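Local coordinates for 2-oxoglutarate dehydrogenase E3 component (Thermus thermophilus, PDB 2YQU), which probably catalyses the NAD+-dependent reoxidation of protein-bound dihydrolipoyl groups, as the FAD-containing E3 component of 2-oxoacid dehydrogenase complexes, at residues Y351-L356 with I386-A390. Numbering follows the deposited sequence.
Sequences YTEEEL and IKVLA
Glu353 and Leu356, on the first turn of helix 353-359, pack against Leu389 and Lys387 of strand 385-391, a helix-on-sheet contact with a salt bridge at one side. Both segments belong to the dimerisation domain of the disulfide oxidoreductase family, where the helix lies against one face of the antiparallel sheet; helix 438-449 covers Ile386 and Val388 on the other. The apolar part centres on Leu389, whose CD1 lies 3.6 Å from Glu353 CG and 3.9 Å from Leu356 CD1, so one methyl group meets both the start of the helix, where it lies against the backbone at Glu353 N, and Leu356, whose CB points toward the strand. Leu389 CD2 sits 3.8 Å from Glu353 CG, the side chains crossing at about a right angle. Beyond CG the Glu353 chain runs extended (chi2 -154°), carrying the carboxylate past Leu389 to Lys387. Lys387 NZ donates to Glu353 OE2 at 2.7 Å, reaching it on the anti side and 21° out of the carboxylate plane; the bend in the lysine at chi3 (87°) turns its amine to this position. The other oxygen, OE1, bonds to Tyr363 OH. The helix start is fixed by a capping box: Glu355 N donates to Thr352 OG1 at 3.1 Å, and Thr352 N to Glu355 OE2 at 3.0 Å. An alanine in place of Glu353 would remove the carboxylate and is likely to leave Tyr363 OH without this partner and the lysine with less compensating charge. Because Lys387 NZ also forms salt bridges with Asp207 and Glu209, three carboxylates contact the amine of one buried lysine, a setting that would be expected to stabilise its protonated form.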
loop_
_atom_site.group_PDB
_atom_site.type_symbol
_atom_site.label_atom_id
_atom_site.label_comp_id
_atom_site.label_asym_id
_atom_site.label_seq_id
_atom_site.Cartn_x
_atom_site.Cartn_y
_atom_site.Cartn_z
ATOM N N TYR A 351 -8.490 -16.340 8.683
ATOM C CA TYR A 351 -9.829 -16.722 9.113
ATOM C C TYR A 351 -10.682 -15.510 9.463
ATOM O O TYR A 351 -10.185 -14.532 10.027
ATOM C CB TYR A 351 -9.750 -17.651 10.332
ATOM C CG TYR A 351 -9.259 -19.051 10.015
ATOM C CD1 TYR A 351 -8.183 -19.608 10.703
ATOM C CD2 TYR A 351 -9.878 -19.817 9.031
ATOM C CE1 TYR A 351 -7.739 -20.893 10.414
ATOM C CE2 TYR A 351 -9.442 -21.095 8.734
ATOM C CZ TYR A 351 -8.376 -21.629 9.431
ATOM O OH TYR A 351 -7.945 -22.901 9.127
ATOM N N THR A 352 -11.971 -15.594 9.139
ATOM C CA THR A 352 -12.949 -14.633 9.626
ATOM C C THR A 352 -13.332 -14.973 11.050
ATOM O O THR A 352 -13.071 -16.071 11.519
ATOM C CB THR A 352 -14.227 -14.631 8.764
ATOM O OG1 THR A 352 -14.854 -15.916 8.844
ATOM C CG2 THR A 352 -13.926 -14.425 7.271
ATOM N N GLU A 353 -13.953 -14.017 11.731
ATOM C CA GLU A 353 -14.562 -14.265 13.032
ATOM C C GLU A 353 -15.549 -15.435 12.960
ATOM O O GLU A 353 -15.597 -16.247 13.870
ATOM C CB GLU A 353 -15.274 -13.010 13.540
ATOM C CG GLU A 353 -14.324 -11.901 13.953
ATOM C CD GLU A 353 -14.921 -10.981 14.986
ATOM O OE1 GLU A 353 -15.439 -11.501 16.001
ATOM O OE2 GLU A 353 -14.855 -9.748 14.789
ATOM N N GLU A 354 -16.289 -15.531 11.858
ATOM C CA GLU A 354 -17.282 -16.596 11.656
ATOM C C GLU A 354 -16.616 -17.965 11.646
ATOM O O GLU A 354 -17.101 -18.898 12.286
ATOM C CB GLU A 354 -18.062 -16.383 10.354
ATOM C CG GLU A 354 -19.078 -15.250 10.413
ATOM C CD GLU A 354 -18.413 -13.892 10.523
ATOM O OE1 GLU A 354 -17.665 -13.533 9.586
ATOM O OE2 GLU A 354 -18.606 -13.205 11.555
ATOM N N GLU A 355 -15.490 -18.067 10.942
ATOM C CA GLU A 355 -14.745 -19.318 10.854
ATOM C C GLU A 355 -14.114 -19.687 12.197
ATOM O O GLU A 355 -14.136 -20.848 12.578
ATOM C CB GLU A 355 -13.686 -19.252 9.748
ATOM C CG GLU A 355 -14.295 -19.218 8.353
ATOM C CD GLU A 355 -13.301 -18.898 7.254
ATOM O OE1 GLU A 355 -13.322 -19.589 6.217
ATOM O OE2 GLU A 355 -12.499 -17.958 7.408
ATOM N N LEU A 356 -13.576 -18.705 12.920
ATOM C CA LEU A 356 -12.981 -18.960 14.229
ATOM C C LEU A 356 -14.032 -19.457 15.222
ATOM O O LEU A 356 -13.791 -20.422 15.939
ATOM C CB LEU A 356 -12.304 -17.695 14.783
ATOM C CG LEU A 356 -11.121 -17.133 13.982
ATOM C CD1 LEU A 356 -10.487 -15.960 14.716
ATOM C CD2 LEU A 356 -10.084 -18.205 13.684
ATOM N N ILE A 386 -9.403 -1.387 10.036
ATOM C CA ILE A 386 -8.745 -2.687 9.928
ATOM C C ILE A 386 -8.869 -3.399 11.269
ATOM O O ILE A 386 -8.758 -2.782 12.324
ATOM C CB ILE A 386 -7.259 -2.552 9.502
ATOM C CG1 ILE A 386 -7.162 -1.986 8.082
ATOM C CG2 ILE A 386 -6.550 -3.919 9.570
ATOM C CD1 ILE A 386 -5.754 -1.628 7.651
ATOM N N LYS A 387 -9.103 -4.702 11.196
ATOM C CA LYS A 387 -9.340 -5.555 12.335
ATOM C C LYS A 387 -8.343 -6.712 12.276
ATOM O O LYS A 387 -8.208 -7.369 11.241
ATOM C CB LYS A 387 -10.788 -6.048 12.267
ATOM C CG LYS A 387 -11.132 -7.224 13.125
ATOM C CD LYS A 387 -12.640 -7.364 13.298
ATOM C CE LYS A 387 -13.284 -8.185 12.179
ATOM N NZ LYS A 387 -14.752 -8.422 12.422
ATOM N N VAL A 388 -7.631 -6.934 13.373
ATOM C CA VAL A 388 -6.738 -8.073 13.530
ATOM C C VAL A 388 -7.346 -9.063 14.528
ATOM O O VAL A 388 -7.762 -8.685 15.618
ATOM C CB VAL A 388 -5.339 -7.628 14.002
ATOM C CG1 VAL A 388 -4.455 -8.841 14.362
ATOM C CG2 VAL A 388 -4.667 -6.758 12.943
ATOM N N LEU A 389 -7.401 -10.328 14.135
ATOM C CA LEU A 389 -7.864 -11.399 15.008
ATOM C C LEU A 389 -6.643 -12.191 15.452
ATOM O O LEU A 389 -5.894 -12.658 14.619
ATOM C CB LEU A 389 -8.837 -12.300 14.253
ATOM C CG LEU A 389 -9.980 -11.556 13.556
ATOM C CD1 LEU A 389 -10.916 -12.512 12.863
ATOM C CD2 LEU A 389 -10.737 -10.696 14.558
ATOM N N ALA A 390 -6.430 -12.323 16.756
ATOM C CA ALA A 390 -5.268 -13.055 17.271
ATOM C C ALA A 390 -5.680 -14.114 18.288
ATOM O O ALA A 390 -6.631 -13.927 19.037
ATOM C CB ALA A 390 -4.286 -12.093 17.898
#